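Local coordinates for malonyl CoA-acyl carrier protein transacylase (Burkholderia pseudomallei 1710b, PDB 3EZO), which probably transfers the malonyl group from malonyl-CoA to holo-acyl carrier protein, yielding malonyl-ACP and CoA, at residues K10-F15 with P91-G96; F167-Q172 with T291-G296; V235-V240 with G259-V264. All blocks are in the same frame, centred on the assembly; numbering follows the deposited sequence.

In the fold
Starting from the N terminus, strand 11-15 is paired by interaction 1 with strand 93-96 inside the parallel sheet, closing a largely helical loop. The chain then enters the antiparallel sheet, where the hairpin at 167-172 packs against the end of helix 286-294; that is interaction 2. Between its two halves lies the whole of interaction 3, a shorter closure joining the loop 235-240 to the start of helix 263-272. Interaction 1 precedes both, and none cross. Interaction 3 is the link: Asn237 bonds to Gly96 of interaction 1, and Phe167 of interaction 2 bonds to Val261 and Val264, so it bridges the two sheets beside the predicted active site.

Interaction 1: K10-F15 with P91-G96; sequences KFAFVF and PSIVAG
Ser92 grips Phe11 O twice: its backbone N donates over 2.8 Å to Phe11 O, nearly in line with the carbonyl bond (C=O...N 175°), while its hydroxyl OG adds a second bond of 3.0 Å to the same Phe11 O from above the carbonyl plane. The OG sits between its own backbone N and carbonyl carbon (chi1 47°), which swings it to the same acceptor that the N uses. Beyond this fork the strands run parallel, their axes 14° apart. Phe13 N donates to Ile93 O, Phe13 O accepts from Ala95 N, and Phe15 N closes the series at 2.9 Å from Ala95 O; all three donors lie in the plane of the carbonyl they approach.

Packing then divides by face. Pro91 lays its CA over one face of the Phe11 ring, 3.9 Å from the centroid, a CH-pi contact. The pyrrolidine CG reaches on to Phe13 CB at 4.0 Å. Next along, Val94 CG1 meets Phe13 CB and touches the edge of the Phe15 ring at CE2 (4.1 Å). On the other face the contact is slighter, Ala12 CB against Ile93 CG2 at 3.8 Å.

These are the central strand 11-15 of a parallel sheet of the acyl transferase domain and its inner neighbour 93-96, and Gly96 is the first glycine of a GxSxG sequence consistent with a nucleophile elbow carrying the predicted active-site Ser98. The face of Ala12, Val14, Ile93 and Ala95 is covered by helix 263-272, while helix 99-107 packs on Val94 and Phe15, and Trp83 meets the Phe13 ring edge-to-face. Along its other side strand 11-15 pairs with strand 277-281, Ala12 and Val14 bonding to His277, Ile279 and Cys281.

Interaction 2: F167-Q172 with T291-G296; sequences FNAPAQ and TKRIDG
Arg293 carries most of the contact, beginning with CB, which rests 3.7 Å from Ala169 CB. Bends at chi2 and chi3 fold the chain back over that methyl, so that, as modelled, one guanidinium face lies on Ala169 CB, offset toward the rim. NH1 is placed 2.8 Å from Gln172 OE1, a weak bond at an N-H...O angle of 118°, with amide and guanidinium planes 28° apart. NH2, however, is implausibly close to Pro170 O, which leaves the position of the whole rigid guanidinium doubtful. The backbone O of Arg293 lies against the Pro170 ring, 3.6 Å from CG. Ile294 follows, with CG1 4.0 Å from Pro170 CD and CD1 3.4 Å from Asn168 O, before Asp295 leaves the helical conformation.

The target is the tip of a hairpin: a type II turn spans Ala169 to Gln172, and Asn168 and Ala169 both face Gln172 in a classic beta bulge. Asn168 itself directs OD1 to His97. The last turn of helix 286-294 thus meets the antiparallel sheet soundly through methyl, proline and aliphatic surfaces; the weak guanidinium bond to the Gln172 side-chain carbonyl is less certain, and no charge pairing between the segments supports it.

Interaction 3: V235-V240 with G259-V264; sequences VNNIDV and GPVRWV
Asn237 OD1, packed 3.6 Å from Val261 CG1, accepts two hydrogen bonds from beyond the segments, from Ser98 N and from Gln256 NE2. The loop 235-240 contains an Asx motif, Asn236 OD1 accepting from Asp239 N; its partner is an inverse gamma turn centred on Arg262, the N-cap residue of helix 263-272. The Asn237 and Val261 side chains lie alongside each other and point the same way. At the other end of the amide, ND2 bonds to Gly96 O and meets the rim of the Trp263 ring in its plane, 3.9 Å from CE3, with amide and ring planes 83° apart. Both ends of this buried amide are therefore held, which fixes its rotation beside the predicted active-site Ser98.

Arg262 gives one backbone bond, N to Asn237 O, and one side-chain bond, NH1 to Ile238 O; each is 3.1 Å long with an N-H...O angle of 153°. Ile238 starts away from the other segment, but with CG1 anti to the backbone N (chi1 -166°) the chain turns so that CD1 reaches Gly259 CA at 3.6 Å. Gly259 O in turn bonds to His207 ND1, consistent with a backbone carbonyl orienting the predicted catalytic histidine, as in related FabD enzymes, and Val261 touches the same His207.

Further out, Arg262 NE forms a salt bridge with Glu265. Over the centre of the Arg262 guanidinium sits the Val240 CG2 methyl, 3.5 Å from CZ.

Interaction 1: K10-F15 with P91-G96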
loop_
_atom_site.group_PDB
_atom_site.type_symbol
_atom_site.label_atom_id
_atom_site.label_comp_id
_atom_site.label_asym_id
_atom_site.label_seq_id
_atom_site.Cartn_x
_atom_site.Cartn_y
_atom_site.Cartn_z
ATOM N N LYS A 10 13.112 -19.601 1.839
ATOM C CA LYS A 10 12.276 -18.615 2.522
ATOM C C LYS A 10 11.565 -17.781 1.496
ATOM O O LYS A 10 12.141 -17.437 0.469
ATOM C CB LYS A 10 13.139 -17.682 3.367
ATOM C CG LYS A 10 13.907 -18.406 4.424
ATOM C CD LYS A 10 14.289 -17.508 5.577
ATOM C CE LYS A 10 15.317 -16.445 5.190
ATOM N NZ LYS A 10 15.646 -15.644 6.433
ATOM N N PHE A 11 10.330 -17.406 1.773
ATOM C CA PHE A 11 9.685 -16.429 0.925
ATOM C C PHE A 11 9.034 -15.298 1.711
ATOM O O PHE A 11 8.760 -15.423 2.889
ATOM C CB PHE A 11 8.694 -17.087 -0.050
ATOM C CG PHE A 11 7.521 -17.734 0.604
ATOM C CD1 PHE A 11 6.289 -17.083 0.669
ATOM C CD2 PHE A 11 7.624 -19.019 1.143
ATOM C CE1 PHE A 11 5.180 -17.712 1.267
ATOM C CE2 PHE A 11 6.511 -19.634 1.740
ATOM C CZ PHE A 11 5.304 -18.968 1.805
ATOM N N ALA A 12 8.836 -14.194 0.995
ATOM C CA ALA A 12 8.132 -13.025 1.449
ATOM C C ALA A 12 6.819 -12.865 0.694
ATOM O O ALA A 12 6.717 -13.181 -0.486
ATOM C CB ALA A 12 8.991 -11.782 1.217
ATOM N N PHE A 13 5.835 -12.336 1.402
ATOM C CA PHE A 13 4.634 -11.832 0.786
ATOM C C PHE A 13 4.639 -10.300 0.890
ATOM O O PHE A 13 4.868 -9.745 1.981
ATOM C CB PHE A 13 3.403 -12.421 1.480
ATOM C CG PHE A 13 2.884 -13.704 0.848
ATOM C CD1 PHE A 13 3.723 -14.585 0.190
ATOM C CD2 PHE A 13 1.550 -14.045 0.959
ATOM C CE1 PHE A 13 3.209 -15.774 -0.386
ATOM C CE2 PHE A 13 1.041 -15.236 0.389
ATOM C CZ PHE A 13 1.868 -16.076 -0.281
ATOM N N VAL A 14 4.373 -9.636 -0.237
ATOM C CA VAL A 14 4.131 -8.195 -0.248
ATOM C C VAL A 14 2.692 -7.908 -0.692
ATOM O O VAL A 14 2.192 -8.532 -1.636
ATOM C CB VAL A 14 5.200 -7.447 -1.118
ATOM C CG1 VAL A 14 6.602 -7.698 -0.533
ATOM C CG2 VAL A 14 5.164 -7.850 -2.622
ATOM N N PHE A 15 2.029 -6.972 -0.005
ATOM C CA PHE A 15 0.596 -6.697 -0.187
ATOM C C PHE A 15 0.375 -5.289 -0.802
ATOM O O PHE A 15 0.937 -4.294 -0.330
ATOM C CB PHE A 15 -0.149 -6.812 1.132
ATOM C CG PHE A 15 -0.096 -8.185 1.744
ATOM C CD1 PHE A 15 -1.083 -9.124 1.474
ATOM C CD2 PHE A 15 0.934 -8.542 2.581
ATOM C CE1 PHE A 15 -1.021 -10.403 2.020
ATOM C CE2 PHE A 15 0.994 -9.823 3.151
ATOM C CZ PHE A 15 0.013 -10.735 2.893
ATOM N N PRO A 91 4.605 -17.064 4.955
ATOM C CA PRO A 91 5.841 -16.414 4.573
ATOM C C PRO A 91 6.715 -16.124 5.787
ATOM O O PRO A 91 6.243 -16.145 6.922
ATOM C CB PRO A 91 5.374 -15.125 3.910
ATOM C CG PRO A 91 4.039 -14.872 4.526
ATOM C CD PRO A 91 3.439 -16.210 4.727
ATOM N N SER A 92 8.003 -15.913 5.561
ATOM C CA SER A 92 8.901 -15.643 6.681
ATOM C C SER A 92 8.968 -14.148 7.029
ATOM O O SER A 92 9.418 -13.781 8.106
ATOM C CB SER A 92 10.291 -16.193 6.406
ATOM O OG SER A 92 10.736 -15.854 5.108
ATOM N N ILE A 93 8.544 -13.307 6.094
ATOM C CA ILE A 93 8.548 -11.873 6.271
ATOM C C ILE A 93 7.521 -11.267 5.321
ATOM O O ILE A 93 7.319 -11.764 4.226
ATOM C CB ILE A 93 9.976 -11.266 6.081
ATOM C CG1 ILE A 93 10.004 -9.776 6.501
ATOM C CG2 ILE A 93 10.468 -11.451 4.675
ATOM C CD1 ILE A 93 11.472 -9.232 6.775
ATOM N N VAL A 94 6.841 -10.220 5.782
ATOM C CA VAL A 94 5.861 -9.538 4.982
ATOM C C VAL A 94 6.071 -8.026 5.015
ATOM O O VAL A 94 6.777 -7.518 5.879
ATOM C CB VAL A 94 4.454 -9.860 5.465
ATOM C CG1 VAL A 94 4.142 -11.387 5.231
ATOM C CG2 VAL A 94 4.294 -9.472 6.949
ATOM N N ALA A 95 5.466 -7.348 4.041
ATOM C CA ALA A 95 5.402 -5.898 3.971
ATOM C C ALA A 95 4.252 -5.574 3.027
ATOM O O ALA A 95 3.777 -6.441 2.259
ATOM C CB ALA A 95 6.736 -5.318 3.419
ATOM N N GLY A 96 3.791 -4.339 3.075
ATOM C CA GLY A 96 2.817 -3.834 2.092
ATOM C C GLY A 96 2.961 -2.339 1.854
ATOM O O GLY A 96 3.468 -1.606 2.701
#

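Interaction 2: F167-Q172 with T291-G296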
loop_
_atom_site.group_PDB
_atom_site.type_symbol
_atom_site.label_atom_id
_atom_site.label_comp_id
_atom_site.label_asym_id
_atom_site.label_seq_id
_atom_site.Cartn_x
_atom_site.Cartn_y
_atom_site.Cartn_z
ATOM N N PHE A 167 9.010 6.043 -2.658
ATOM C CA PHE A 167 10.136 5.482 -3.360
ATOM C C PHE A 167 9.819 4.039 -3.775
ATOM O O PHE A 167 10.000 3.113 -2.996
ATOM C CB PHE A 167 11.377 5.572 -2.447
ATOM C CG PHE A 167 11.694 6.975 -2.019
ATOM C CD1 PHE A 167 12.282 7.856 -2.892
ATOM C CD2 PHE A 167 11.362 7.425 -0.750
ATOM C CE1 PHE A 167 12.563 9.177 -2.478
ATOM C CE2 PHE A 167 11.649 8.724 -0.346
ATOM C CZ PHE A 167 12.239 9.580 -1.204
ATOM N N ASN A 168 9.392 3.879 -5.038
ATOM C CA ASN A 168 8.742 2.668 -5.545
ATOM C C ASN A 168 9.655 1.731 -6.295
ATOM O O ASN A 168 9.548 0.513 -6.131
ATOM C CB ASN A 168 7.571 3.079 -6.451
ATOM C CG ASN A 168 6.428 3.640 -5.651
ATOM O OD1 ASN A 168 6.413 3.519 -4.415
ATOM N ND2 ASN A 168 5.498 4.287 -6.312
ATOM N N ALA A 169 10.549 2.295 -7.101
ATOM C CA ALA A 169 11.578 1.522 -7.801
ATOM C C ALA A 169 12.633 2.502 -8.220
ATOM O O ALA A 169 12.382 3.714 -8.240
ATOM C CB ALA A 169 10.977 0.815 -9.044
ATOM N N PRO A 170 13.825 2.017 -8.536
ATOM C CA PRO A 170 14.786 2.935 -9.161
ATOM C C PRO A 170 14.143 3.737 -10.286
ATOM O O PRO A 170 13.484 3.170 -11.165
ATOM C CB PRO A 170 15.861 1.994 -9.739
ATOM C CG PRO A 170 15.749 0.745 -8.917
ATOM C CD PRO A 170 14.314 0.627 -8.515
ATOM N N ALA A 171 14.339 5.047 -10.259
ATOM C CA ALA A 171 13.849 5.923 -11.291
ATOM C C ALA A 171 12.340 6.009 -11.307
ATOM O O ALA A 171 11.739 6.461 -12.285
ATOM C CB ALA A 171 14.425 5.511 -12.697
ATOM N N GLN A 172 11.714 5.654 -10.188
ATOM C CA GLN A 172 10.273 5.741 -10.077
ATOM C C GLN A 172 9.873 6.291 -8.676
ATOM O O GLN A 172 9.974 5.587 -7.663
ATOM C CB GLN A 172 9.709 4.366 -10.370
ATOM C CG GLN A 172 8.267 4.272 -10.248
ATOM C CD GLN A 172 7.681 3.007 -10.970
ATOM O OE1 GLN A 172 8.362 2.303 -11.747
ATOM N NE2 GLN A 172 6.418 2.738 -10.689
ATOM N N THR A 291 9.239 -5.259 -7.773
ATOM C CA THR A 291 10.252 -6.207 -7.293
ATOM C C THR A 291 11.279 -6.446 -8.413
ATOM O O THR A 291 12.509 -6.371 -8.176
ATOM C CB THR A 291 9.625 -7.555 -6.863
ATOM O OG1 THR A 291 8.678 -7.346 -5.813
ATOM C CG2 THR A 291 10.687 -8.565 -6.409
ATOM N N LYS A 292 10.776 -6.682 -9.638
ATOM C CA LYS A 292 11.636 -6.900 -10.805
ATOM C C LYS A 292 12.644 -5.749 -10.971
ATOM O O LYS A 292 13.814 -5.978 -11.229
ATOM C CB LYS A 292 10.830 -7.033 -12.119
ATOM C CG LYS A 292 9.884 -8.209 -12.224
ATOM C CD LYS A 292 9.174 -8.251 -13.609
ATOM C CE LYS A 292 8.221 -9.457 -13.780
ATOM N NZ LYS A 292 6.798 -9.213 -13.303
ATOM N N ARG A 293 12.160 -4.524 -10.813
ATOM C CA ARG A 293 12.980 -3.332 -10.991
ATOM C C ARG A 293 13.963 -3.100 -9.847
ATOM O O ARG A 293 15.052 -2.566 -10.050
ATOM C CB ARG A 293 12.080 -2.102 -11.081
ATOM C CG ARG A 293 10.949 -2.173 -12.111
ATOM C CD ARG A 293 11.361 -1.681 -13.426
ATOM N NE ARG A 293 12.253 -0.562 -13.172
ATOM C CZ ARG A 293 11.878 0.679 -12.845
ATOM N NH1 ARG A 293 10.583 1.028 -12.787
ATOM N NH2 ARG A 293 12.829 1.580 -12.590
ATOM N N ILE A 294 13.542 -3.417 -8.628
ATOM C CA ILE A 294 14.371 -3.199 -7.452
ATOM C C ILE A 294 15.579 -4.176 -7.408
ATOM O O ILE A 294 16.709 -3.798 -7.056
ATOM C CB ILE A 294 13.519 -3.300 -6.168
ATOM C CG1 ILE A 294 12.567 -2.087 -6.084
ATOM C CG2 ILE A 294 14.403 -3.369 -4.930
ATOM C CD1 ILE A 294 11.287 -2.332 -5.282
ATOM N N ASP A 295 15.344 -5.426 -7.770
ATOM C CA ASP A 295 16.378 -6.445 -7.641
ATOM C C ASP A 295 15.968 -7.609 -8.508
ATOM O O ASP A 295 15.083 -8.375 -8.144
ATOM C CB ASP A 295 16.506 -6.869 -6.170
ATOM C CG ASP A 295 17.610 -7.916 -5.920
ATOM O OD1 ASP A 295 18.185 -8.480 -6.902
ATOM O OD2 ASP A 295 17.895 -8.161 -4.704
ATOM N N GLY A 296 16.644 -7.738 -9.644
ATOM C CA GLY A 296 16.346 -8.776 -10.625
ATOM C C GLY A 296 16.750 -10.192 -10.213
ATOM O O GLY A 296 16.358 -11.146 -10.888
#

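Interaction 3: V235-V240 with G259-V264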
loop_
_atom_site.group_PDB
_atom_site.type_symbol
_atom_site.label_atom_id
_atom_site.label_comp_id
_atom_site.label_asym_id
_atom_site.label_seq_id
_atom_site.Cartn_x
_atom_site.Cartn_y
_atom_site.Cartn_z
ATOM N N VAL A 235 8.164 -5.599 7.978
ATOM C CA VAL A 235 9.019 -4.436 7.778
ATOM C C VAL A 235 8.157 -3.220 7.382
ATOM O O VAL A 235 7.353 -3.285 6.457
ATOM C CB VAL A 235 10.222 -4.768 6.819
ATOM C CG1 VAL A 235 9.815 -5.276 5.436
ATOM C CG2 VAL A 235 11.161 -3.567 6.733
ATOM N N ASN A 236 8.261 -2.132 8.138
ATOM C CA ASN A 236 7.360 -0.984 7.930
ATOM C C ASN A 236 7.853 0.011 6.894
ATOM O O ASN A 236 9.057 0.127 6.609
ATOM C CB ASN A 236 6.912 -0.326 9.264
ATOM C CG ASN A 236 8.055 0.266 10.093
ATOM O OD1 ASN A 236 9.003 0.812 9.566
ATOM N ND2 ASN A 236 7.930 0.168 11.400
ATOM N N ASN A 237 6.904 0.720 6.301
ATOM C CA ASN A 237 7.181 1.663 5.234
ATOM C C ASN A 237 7.969 2.867 5.733
ATOM O O ASN A 237 8.806 3.395 5.038
ATOM C CB ASN A 237 5.882 2.208 4.661
ATOM C CG ASN A 237 5.088 1.206 3.844
ATOM O OD1 ASN A 237 3.924 1.459 3.542
ATOM N ND2 ASN A 237 5.700 0.120 3.436
ATOM N N ILE A 238 7.630 3.338 6.912
ATOM C CA ILE A 238 8.139 4.634 7.426
ATOM C C ILE A 238 9.603 4.528 7.871
ATOM O O ILE A 238 10.424 5.374 7.508
ATOM C CB ILE A 238 7.228 5.202 8.526
ATOM C CG1 ILE A 238 7.560 6.693 8.809
ATOM C CG2 ILE A 238 7.280 4.353 9.817
ATOM C CD1 ILE A 238 7.047 7.686 7.789
ATOM N N ASP A 239 9.950 3.463 8.583
ATOM C CA ASP A 239 11.252 3.344 9.163
ATOM C C ASP A 239 12.091 2.202 8.565
ATOM O O ASP A 239 13.266 2.083 8.866
ATOM C CB ASP A 239 11.119 3.128 10.658
ATOM C CG ASP A 239 10.518 4.314 11.393
ATOM O OD1 ASP A 239 10.522 5.459 10.884
ATOM O OD2 ASP A 239 10.036 4.087 12.526
ATOM N N VAL A 240 11.511 1.387 7.684
ATOM C CA VAL A 240 12.158 0.162 7.252
ATOM C C VAL A 240 12.625 -0.670 8.465
ATOM O O VAL A 240 13.712 -1.243 8.463
ATOM C CB VAL A 240 13.307 0.455 6.269
ATOM C CG1 VAL A 240 13.625 -0.757 5.463
ATOM C CG2 VAL A 240 12.952 1.680 5.341
ATOM N N GLY A 259 4.166 10.549 6.069
ATOM C CA GLY A 259 5.602 10.354 5.809
ATOM C C GLY A 259 5.842 9.421 4.641
ATOM O O GLY A 259 4.904 8.761 4.166
ATOM N N PRO A 260 7.108 9.373 4.165
ATOM C CA PRO A 260 7.497 8.654 2.966
ATOM C C PRO A 260 7.382 7.148 3.053
ATOM O O PRO A 260 7.759 6.546 4.032
ATOM C CB PRO A 260 8.951 9.066 2.753
ATOM C CG PRO A 260 9.392 9.564 4.089
ATOM C CD PRO A 260 8.235 10.144 4.719
ATOM N N VAL A 261 6.863 6.561 1.975
ATOM C CA VAL A 261 6.775 5.127 1.826
ATOM C C VAL A 261 8.074 4.686 1.196
ATOM O O VAL A 261 8.338 4.960 0.015
ATOM C CB VAL A 261 5.528 4.734 0.988
ATOM C CG1 VAL A 261 5.469 3.237 0.760
ATOM C CG2 VAL A 261 4.250 5.237 1.724
ATOM N N ARG A 262 8.891 3.990 1.983
ATOM C CA ARG A 262 10.257 3.654 1.557
ATOM C C ARG A 262 10.263 2.252 0.980
ATOM O O ARG A 262 10.854 1.311 1.527
ATOM C CB ARG A 262 11.222 3.816 2.717
ATOM C CG ARG A 262 11.339 5.299 3.137
ATOM C CD ARG A 262 11.951 5.516 4.516
ATOM N NE ARG A 262 13.359 5.133 4.578
ATOM C CZ ARG A 262 14.038 5.011 5.721
ATOM N NH1 ARG A 262 13.461 5.283 6.887
ATOM N NH2 ARG A 262 15.301 4.656 5.694
ATOM N N TRP A 263 9.587 2.114 -0.136
ATOM C CA TRP A 263 9.244 0.777 -0.611
ATOM C C TRP A 263 10.465 0.022 -1.148
ATOM O O TRP A 263 10.652 -1.168 -0.848
ATOM C CB TRP A 263 8.122 0.812 -1.649
ATOM C CG TRP A 263 7.751 -0.586 -2.036
ATOM C CD1 TRP A 263 8.003 -1.202 -3.232
ATOM C CD2 TRP A 263 7.160 -1.587 -1.184
ATOM N NE1 TRP A 263 7.560 -2.493 -3.195
ATOM C CE2 TRP A 263 7.038 -2.765 -1.953
ATOM C CE3 TRP A 263 6.693 -1.588 0.122
ATOM C CZ2 TRP A 263 6.478 -3.951 -1.430
ATOM C CZ3 TRP A 263 6.153 -2.746 0.638
ATOM C CH2 TRP A 263 6.069 -3.930 -0.131
ATOM N N VAL A 264 11.292 0.703 -1.926
ATOM C CA VAL A 264 12.560 0.142 -2.370
ATOM C C VAL A 264 13.311 -0.445 -1.193
ATOM O O VAL A 264 13.718 -1.596 -1.212
ATOM C CB VAL A 264 13.429 1.212 -3.133
ATOM C CG1 VAL A 264 14.872 0.701 -3.414
ATOM C CG2 VAL A 264 12.737 1.619 -4.413
#